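Local coordinates for protein cysteine protease S273R (African swine fever virus pig/Kenya/KEN-50/1950, PDB 6LJ9) that acts as a cysteine protease of the Ulp1 type, probably maturing the viral polyproteins pp220 and pp62 into core-shell proteins and blunting host innate immunity, at residues 184-189 with 233-238; 241-244 with 248-251. One frame throughout, in Å; residues are numbered along the deposited sequence.

Contact 1: residues 184-189 with 233-238; sequences EYFNSA and GPYSLF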
ATOM      1  N   GLU B 184       8.704 -16.394   6.121  1.00 29.71           N
ATOM      2  CA  GLU B 184       8.773 -17.315   4.996  1.00 23.24           C
ATOM      3  C   GLU B 184      10.201 -17.433   4.482  1.00 21.89           C
ATOM      4  O   GLU B 184      10.913 -16.432   4.354  1.00 29.85           O
ATOM      5  CB  GLU B 184       7.843 -16.855   3.870  1.00 26.70           C
ATOM      6  CG  GLU B 184       6.430 -16.547   4.342  1.00 31.63           C
ATOM      7  CD  GLU B 184       5.623 -15.784   3.311  1.00 32.16           C
ATOM      8  OE1 GLU B 184       6.058 -15.718   2.144  1.00 27.74           O
ATOM      9  OE2 GLU B 184       4.555 -15.246   3.671  1.00 30.52           O
ATOM     10  N   TYR B 185      10.607 -18.667   4.191  1.00 25.13           N
ATOM     11  CA  TYR B 185      11.890 -18.971   3.569  1.00 25.70           C
ATOM     12  C   TYR B 185      11.619 -19.740   2.286  1.00 28.69           C
ATOM     13  O   TYR B 185      11.071 -20.847   2.328  1.00 28.39           O
ATOM     14  CB  TYR B 185      12.784 -19.781   4.513  1.00 23.28           C
ATOM     15  CG  TYR B 185      14.057 -20.307   3.877  1.00 27.30           C
ATOM     16  CD1 TYR B 185      14.080 -21.543   3.241  1.00 18.84           C
ATOM     17  CD2 TYR B 185      15.234 -19.573   3.920  1.00 11.92           C
ATOM     18  CE1 TYR B 185      15.235 -22.030   2.663  1.00 30.10           C
ATOM     19  CE2 TYR B 185      16.398 -20.055   3.344  1.00 26.77           C
ATOM     20  CZ  TYR B 185      16.391 -21.284   2.715  1.00 31.92           C
ATOM     21  OH  TYR B 185      17.539 -21.777   2.136  1.00 35.96           O
ATOM     22  N   PHE B 186      11.997 -19.160   1.151  1.00 18.58           N
ATOM     23  CA  PHE B 186      11.764 -19.764  -0.154  1.00 32.52           C
ATOM     24  C   PHE B 186      13.095 -20.179  -0.768  1.00 37.09           C
ATOM     25  O   PHE B 186      13.986 -19.344  -0.951  1.00 31.81           O
ATOM     26  CB  PHE B 186      11.023 -18.804  -1.084  1.00 33.75           C
ATOM     27  CG  PHE B 186      10.889 -19.310  -2.490  1.00 35.43           C
ATOM     28  CD1 PHE B 186      10.068 -20.389  -2.776  1.00 35.66           C
ATOM     29  CD2 PHE B 186      11.585 -18.711  -3.526  1.00 36.24           C
ATOM     30  CE1 PHE B 186       9.945 -20.860  -4.070  1.00 28.29           C
ATOM     31  CE2 PHE B 186      11.465 -19.175  -4.822  1.00 34.09           C
ATOM     32  CZ  PHE B 186      10.644 -20.251  -5.095  1.00 29.87           C
ATOM     33  N   ASN B 187      13.222 -21.468  -1.078  1.00 39.43           N
ATOM     34  CA  ASN B 187      14.374 -22.017  -1.789  1.00 30.17           C
ATOM     35  C   ASN B 187      13.853 -22.656  -3.069  1.00 27.12           C
ATOM     36  O   ASN B 187      13.111 -23.642  -3.017  1.00 22.97           O
ATOM     37  CB  ASN B 187      15.126 -23.033  -0.927  1.00 33.00           C
ATOM     38  CG  ASN B 187      16.475 -23.425  -1.518  1.00 37.37           C
ATOM     39  OD1 ASN B 187      16.641 -23.504  -2.735  1.00 37.80           O
ATOM     40  ND2 ASN B 187      17.447 -23.674  -0.647  1.00 31.96           N
ATOM     41  N   SER B 188      14.241 -22.095  -4.217  1.00 29.84           N
ATOM     42  CA  SER B 188      13.761 -22.610  -5.493  1.00 28.45           C
ATOM     43  C   SER B 188      14.239 -24.030  -5.764  1.00 26.82           C
ATOM     44  O   SER B 188      13.636 -24.729  -6.585  1.00 31.20           O
ATOM     45  CB  SER B 188      14.203 -21.691  -6.632  1.00 25.71           C
ATOM     46  OG  SER B 188      15.615 -21.617  -6.707  1.00 26.50           O
ATOM     47  N   ALA B 189      15.306 -24.474  -5.100  1.00 41.96           N
ATOM     48  CA  ALA B 189      15.798 -25.829  -5.304  1.00 42.58           C
ATOM     49  C   ALA B 189      15.074 -26.851  -4.439  1.00 41.55           C
ATOM     50  O   ALA B 189      15.126 -28.047  -4.742  1.00 42.09           O
ATOM     51  CB  ALA B 189      17.303 -25.891  -5.028  1.00 40.81           C
ATOM     52  N   GLY B 233      18.597 -16.399  -8.597  1.00 40.01           N
ATOM     53  CA  GLY B 233      18.454 -14.985  -8.349  1.00 22.52           C
ATOM     54  C   GLY B 233      17.079 -14.472  -8.733  1.00 30.46           C
ATOM     55  O   GLY B 233      16.351 -13.910  -7.908  1.00 26.02           O
ATOM     56  N   PRO B 234      16.702 -14.642 -10.006  1.00 24.78           N
ATOM     57  CA  PRO B 234      15.335 -14.270 -10.410  1.00 24.70           C
ATOM     58  C   PRO B 234      14.251 -14.985  -9.621  1.00 29.80           C
ATOM     59  O   PRO B 234      13.191 -14.397  -9.369  1.00 17.20           O
ATOM     60  CB  PRO B 234      15.300 -14.651 -11.894  1.00 25.80           C
ATOM     61  CG  PRO B 234      16.713 -14.525 -12.336  1.00 28.10           C
ATOM     62  CD  PRO B 234      17.548 -14.967 -11.167  1.00 24.36           C
ATOM     63  N   TYR B 235      14.480 -16.242  -9.235  1.00 24.80           N
ATOM     64  CA  TYR B 235      13.498 -16.956  -8.421  1.00 28.91           C
ATOM     65  C   TYR B 235      13.278 -16.254  -7.086  1.00 36.41           C
ATOM     66  O   TYR B 235      12.137 -16.069  -6.649  1.00 24.14           O
ATOM     67  CB  TYR B 235      13.950 -18.399  -8.192  1.00 25.60           C
ATOM     68  CG  TYR B 235      13.366 -19.410  -9.155  1.00 36.31           C
ATOM     69  CD1 TYR B 235      12.039 -19.807  -9.057  1.00 27.61           C
ATOM     70  CD2 TYR B 235      14.150 -19.986 -10.145  1.00 27.48           C
ATOM     71  CE1 TYR B 235      11.508 -20.738  -9.929  1.00 30.61           C
ATOM     72  CE2 TYR B 235      13.628 -20.915 -11.020  1.00 36.18           C
ATOM     73  CZ  TYR B 235      12.307 -21.289 -10.908  1.00 39.40           C
ATOM     74  OH  TYR B 235      11.785 -22.216 -11.780  1.00 33.95           O
ATOM     75  N   SER B 236      14.367 -15.857  -6.422  1.00 25.41           N
ATOM     76  CA  SER B 236      14.249 -15.241  -5.105  1.00 28.42           C
ATOM     77  C   SER B 236      13.581 -13.874  -5.189  1.00 26.59           C
ATOM     78  O   SER B 236      12.768 -13.518  -4.328  1.00 15.36           O
ATOM     79  CB  SER B 236      15.627 -15.121  -4.456  1.00 20.86           C
ATOM     80  OG  SER B 236      16.277 -16.379  -4.403  1.00 28.51           O
ATOM     81  N   LEU B 237      13.913 -13.092  -6.218  1.00 23.20           N
ATOM     82  CA  LEU B 237      13.295 -11.780  -6.374  1.00 20.63           C
ATOM     83  C   LEU B 237      11.826 -11.900  -6.756  1.00 19.69           C
ATOM     84  O   LEU B 237      10.997 -11.093  -6.320  1.00 20.63           O
ATOM     85  CB  LEU B 237      14.056 -10.962  -7.417  1.00 19.77           C
ATOM     86  CG  LEU B 237      15.383 -10.346  -6.975  1.00 18.67           C
ATOM     87  CD1 LEU B 237      16.063  -9.675  -8.152  1.00 13.92           C
ATOM     88  CD2 LEU B 237      15.157  -9.349  -5.851  1.00 18.26           C
ATOM     89  N   PHE B 238      11.482 -12.901  -7.572  1.00 23.44           N
ATOM     90  CA  PHE B 238      10.095 -13.071  -7.989  1.00 22.18           C
ATOM     91  C   PHE B 238       9.206 -13.461  -6.816  1.00 26.51           C
ATOM     92  O   PHE B 238       8.042 -13.051  -6.750  1.00 20.95           O
ATOM     93  CB  PHE B 238       9.999 -14.117  -9.099  1.00 24.27           C
ATOM     94  CG  PHE B 238       8.591 -14.411  -9.538  1.00 28.07           C
ATOM     95  CD1 PHE B 238       7.955 -13.593 -10.457  1.00 27.77           C
ATOM     96  CD2 PHE B 238       7.905 -15.505  -9.037  1.00 30.70           C
ATOM     97  CE1 PHE B 238       6.660 -13.858 -10.865  1.00 27.86           C
ATOM     98  CE2 PHE B 238       6.609 -15.776  -9.442  1.00 25.54           C
ATOM     99  CZ  PHE B 238       5.987 -14.951 -10.357  1.00 28.62           C
TER
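Ser188 and Tyr235 meet in the active-site region of a Ulp1-type cysteine protease, where strand 181-186 runs out into Asn187, the inferred active-site residue, and faces the first turns of helix 232-244. Ser188 CB sits over one face of the Tyr235 ring, offset toward its rim, 3.9 Å from the ring centroid and 3.5 Å from Tyr235 CG, a CH-pi contact. Ser188 OG hydrogen-bonds OE1 of Gln226, the predicted substrate-binding residue. Tyr235 OH is held by the carbonyl of Ile257. Phe186, with CG anti to its N (chi1 174°), brings ring atom CE2 to 3.7 Å from Tyr235 O, while its CZ reaches Tyr235 CD1 at 4.2 Å. The CB of Asn187 points away from the helix: its OD1 accepts from Ala189 N at 2.9 Å, closing an Asx turn, and also bonds His168 NE2. Sharing OD1 between these two donors probably steadies both the amide and the imidazole. Strand end against nucleophile helix, with Cys232 at the helix start and His168 bonded to Asn187, is consistent with a papain-like Cys-His-Asn triad.

Contact 2: residues 241-244 with 248-251; sequences RARL and SYTH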
ATOM      1  N   ARG B 241       8.400 -10.292  -4.948  1.00 22.10           N
ATOM      2  CA  ARG B 241       7.482  -9.453  -5.712  1.00 15.38           C
ATOM      3  C   ARG B 241       6.082 -10.054  -5.753  1.00 14.05           C
ATOM      4  O   ARG B 241       5.085  -9.328  -5.642  1.00 25.76           O
ATOM      5  CB  ARG B 241       8.016  -9.239  -7.128  1.00 18.84           C
ATOM      6  CG  ARG B 241       7.138  -8.346  -7.990  1.00 29.74           C
ATOM      7  CD  ARG B 241       6.889  -7.008  -7.315  1.00 31.43           C
ATOM      8  NE  ARG B 241       6.020  -6.142  -8.105  1.00 35.04           N
ATOM      9  CZ  ARG B 241       6.459  -5.206  -8.940  1.00 35.70           C
ATOM     10  NH1 ARG B 241       7.761  -5.009  -9.096  1.00 21.30           N
ATOM     11  NH2 ARG B 241       5.594  -4.463  -9.618  1.00 25.87           N
ATOM     12  N   ALA B 242       5.984 -11.376  -5.910  1.00 19.71           N
ATOM     13  CA  ALA B 242       4.674 -12.020  -5.928  1.00 12.41           C
ATOM     14  C   ALA B 242       3.975 -11.892  -4.579  1.00 17.64           C
ATOM     15  O   ALA B 242       2.765 -11.646  -4.524  1.00 22.68           O
ATOM     16  CB  ALA B 242       4.813 -13.488  -6.324  1.00 12.44           C
ATOM     17  N   ARG B 243       4.718 -12.056  -3.481  1.00 15.08           N
ATOM     18  CA  ARG B 243       4.120 -11.883  -2.161  1.00 23.95           C
ATOM     19  C   ARG B 243       3.707 -10.434  -1.933  1.00 21.50           C
ATOM     20  O   ARG B 243       2.697 -10.164  -1.271  1.00 21.45           O
ATOM     21  CB  ARG B 243       5.092 -12.337  -1.071  1.00 16.45           C
ATOM     22  CG  ARG B 243       5.505 -13.798  -1.161  1.00 19.28           C
ATOM     23  CD  ARG B 243       4.395 -14.741  -0.731  1.00 19.10           C
ATOM     24  NE  ARG B 243       4.087 -14.617   0.691  1.00 19.58           N
ATOM     25  CZ  ARG B 243       3.004 -14.016   1.172  1.00 21.69           C
ATOM     26  NH1 ARG B 243       2.116 -13.486   0.342  1.00 27.17           N
ATOM     27  NH2 ARG B 243       2.805 -13.950   2.480  1.00 23.68           N
ATOM     28  N   LEU B 244       4.481  -9.487  -2.473  1.00 16.93           N
ATOM     29  CA  LEU B 244       4.114  -8.078  -2.368  1.00 11.62           C
ATOM     30  C   LEU B 244       2.818  -7.791  -3.115  1.00 20.47           C
ATOM     31  O   LEU B 244       1.989  -6.998  -2.652  1.00 22.74           O
ATOM     32  CB  LEU B 244       5.246  -7.198  -2.898  1.00 18.69           C
ATOM     33  CG  LEU B 244       6.451  -6.983  -1.979  1.00 18.28           C
ATOM     34  CD1 LEU B 244       7.535  -6.191  -2.695  1.00 14.02           C
ATOM     35  CD2 LEU B 244       6.028  -6.276  -0.700  1.00  9.58           C
ATOM     36  N   SER B 248      -0.319 -15.724  -2.687  1.00 31.61           N
ATOM     37  CA  SER B 248      -0.118 -16.505  -1.474  1.00 29.87           C
ATOM     38  C   SER B 248       1.084 -17.432  -1.616  1.00 28.89           C
ATOM     39  O   SER B 248       1.429 -17.877  -2.714  1.00 34.40           O
ATOM     40  CB  SER B 248      -1.372 -17.320  -1.150  1.00 25.63           C
ATOM     41  OG  SER B 248      -1.180 -18.112   0.010  1.00 38.67           O
ATOM     42  N   TYR B 249       1.733 -17.715  -0.482  1.00 31.43           N
ATOM     43  CA  TYR B 249       2.856 -18.647  -0.481  1.00 31.19           C
ATOM     44  C   TYR B 249       2.427 -20.059  -0.854  1.00 28.34           C
ATOM     45  O   TYR B 249       3.264 -20.853  -1.299  1.00 33.41           O
ATOM     46  CB  TYR B 249       3.545 -18.652   0.888  1.00 23.37           C
ATOM     47  CG  TYR B 249       2.634 -18.971   2.059  1.00 30.27           C
ATOM     48  CD1 TYR B 249       2.161 -20.262   2.271  1.00 32.04           C
ATOM     49  CD2 TYR B 249       2.264 -17.985   2.961  1.00 30.42           C
ATOM     50  CE1 TYR B 249       1.337 -20.556   3.339  1.00 35.01           C
ATOM     51  CE2 TYR B 249       1.440 -18.272   4.034  1.00 35.66           C
ATOM     52  CZ  TYR B 249       0.980 -19.558   4.217  1.00 42.16           C
ATOM     53  OH  TYR B 249       0.159 -19.843   5.284  1.00 41.17           O
ATOM     54  N   THR B 250       1.144 -20.387  -0.671  1.00 28.84           N
ATOM     55  CA  THR B 250       0.636 -21.703  -1.040  1.00 36.66           C
ATOM     56  C   THR B 250       0.774 -21.980  -2.531  1.00 35.60           C
ATOM     57  O   THR B 250       0.833 -23.149  -2.924  1.00 36.78           O
ATOM     58  CB  THR B 250      -0.834 -21.839  -0.631  1.00 32.19           C
ATOM     59  OG1 THR B 250      -1.643 -21.016  -1.483  1.00 50.99           O
ATOM     60  CG2 THR B 250      -1.037 -21.406   0.818  1.00 31.93           C
ATOM     61  N   HIS B 251       0.808 -20.937  -3.366  1.00 27.25           N
ATOM     62  CA  HIS B 251       1.040 -21.140  -4.795  1.00 33.18           C
ATOM     63  C   HIS B 251       2.442 -21.674  -5.048  1.00 41.81           C
ATOM     64  O   HIS B 251       2.636 -22.552  -5.898  1.00 43.43           O
ATOM     65  CB  HIS B 251       0.824 -19.832  -5.560  1.00 28.57           C
ATOM     66  CG  HIS B 251       0.692 -20.008  -7.043  1.00 54.62           C
ATOM     67  ND1 HIS B 251      -0.516 -19.900  -7.698  1.00 64.70           N
ATOM     68  CD2 HIS B 251       1.615 -20.275  -7.997  1.00 60.39           C
ATOM     69  CE1 HIS B 251      -0.332 -20.097  -8.992  1.00 66.57           C
ATOM     70  NE2 HIS B 251       0.951 -20.328  -9.199  1.00 59.69           N
TER
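Bends at chi2 (-74°) and chi3 (-67°) fold the Arg243 side chain back on itself and carry its guanidinium to the start of helix 249-254, although its first bond does not point at the other segment. Tyr249 meets it with chi1 at 56°, its CG placed between the backbone N and the carbonyl carbon, so that the ring's CD2 edge comes beside the arginine. The backbone N of Tyr249 lies over one face of the guanidinium, off toward the rim, and is 4.0 Å from Arg243 CD. Arg243 NE is 4.1 Å from Tyr249 CB, and Arg243 NH2 approaches the ring edge near its plane, 4.1 Å from Tyr249 CD2. With guanidinium and ring steeply inclined to each other, this is edge-on packing and not a flat stack. On the Ser248 side, Arg243 NH1 passes the backbone at 4.2 Å from Ser248 CA.

No hydrogen bond joins the two segments directly; the polar ends of Arg243 are held by residues around them. NH1 bonds the carbonyl of Val247, in the turn between the helices, while NH2 makes salt bridges to Glu184 and Asp175, both on the neighbouring sheet. These two acids probably keep the buried arginine charged and limit its rotation. Asp179 of the second subunit packs on Tyr249 and forms a long, weak ion pair with NH2. At the start of the second helix, Ser248 O accepts from His251 N at 3.2 Å. A short loop, 245-248, links helix 232-244 to helix 249-254, and the arginine ties this loop to the sheet of the Ulp1-type catalytic domain.

Helix 232-244 serves both contacts: its first turns pack in contact 1 and its last turn in contact 2, and the centres of the two contacts are about 11 Å apart. Contact 1 sits deeper in the chain and borders the inferred catalytic residues, whereas contact 2 lies away from the annotated sites, with partly exposed Ser248 and the second subunit nearby. One tyrosine face and oblique aromatic packing make the former; a buried charge next to a helix start marks the latter. Glu184, on the strand of contact 1, is the residue they share: its carboxylate reaches Arg243 and also packs against Tyr249, tying strand 181-186 to both helices.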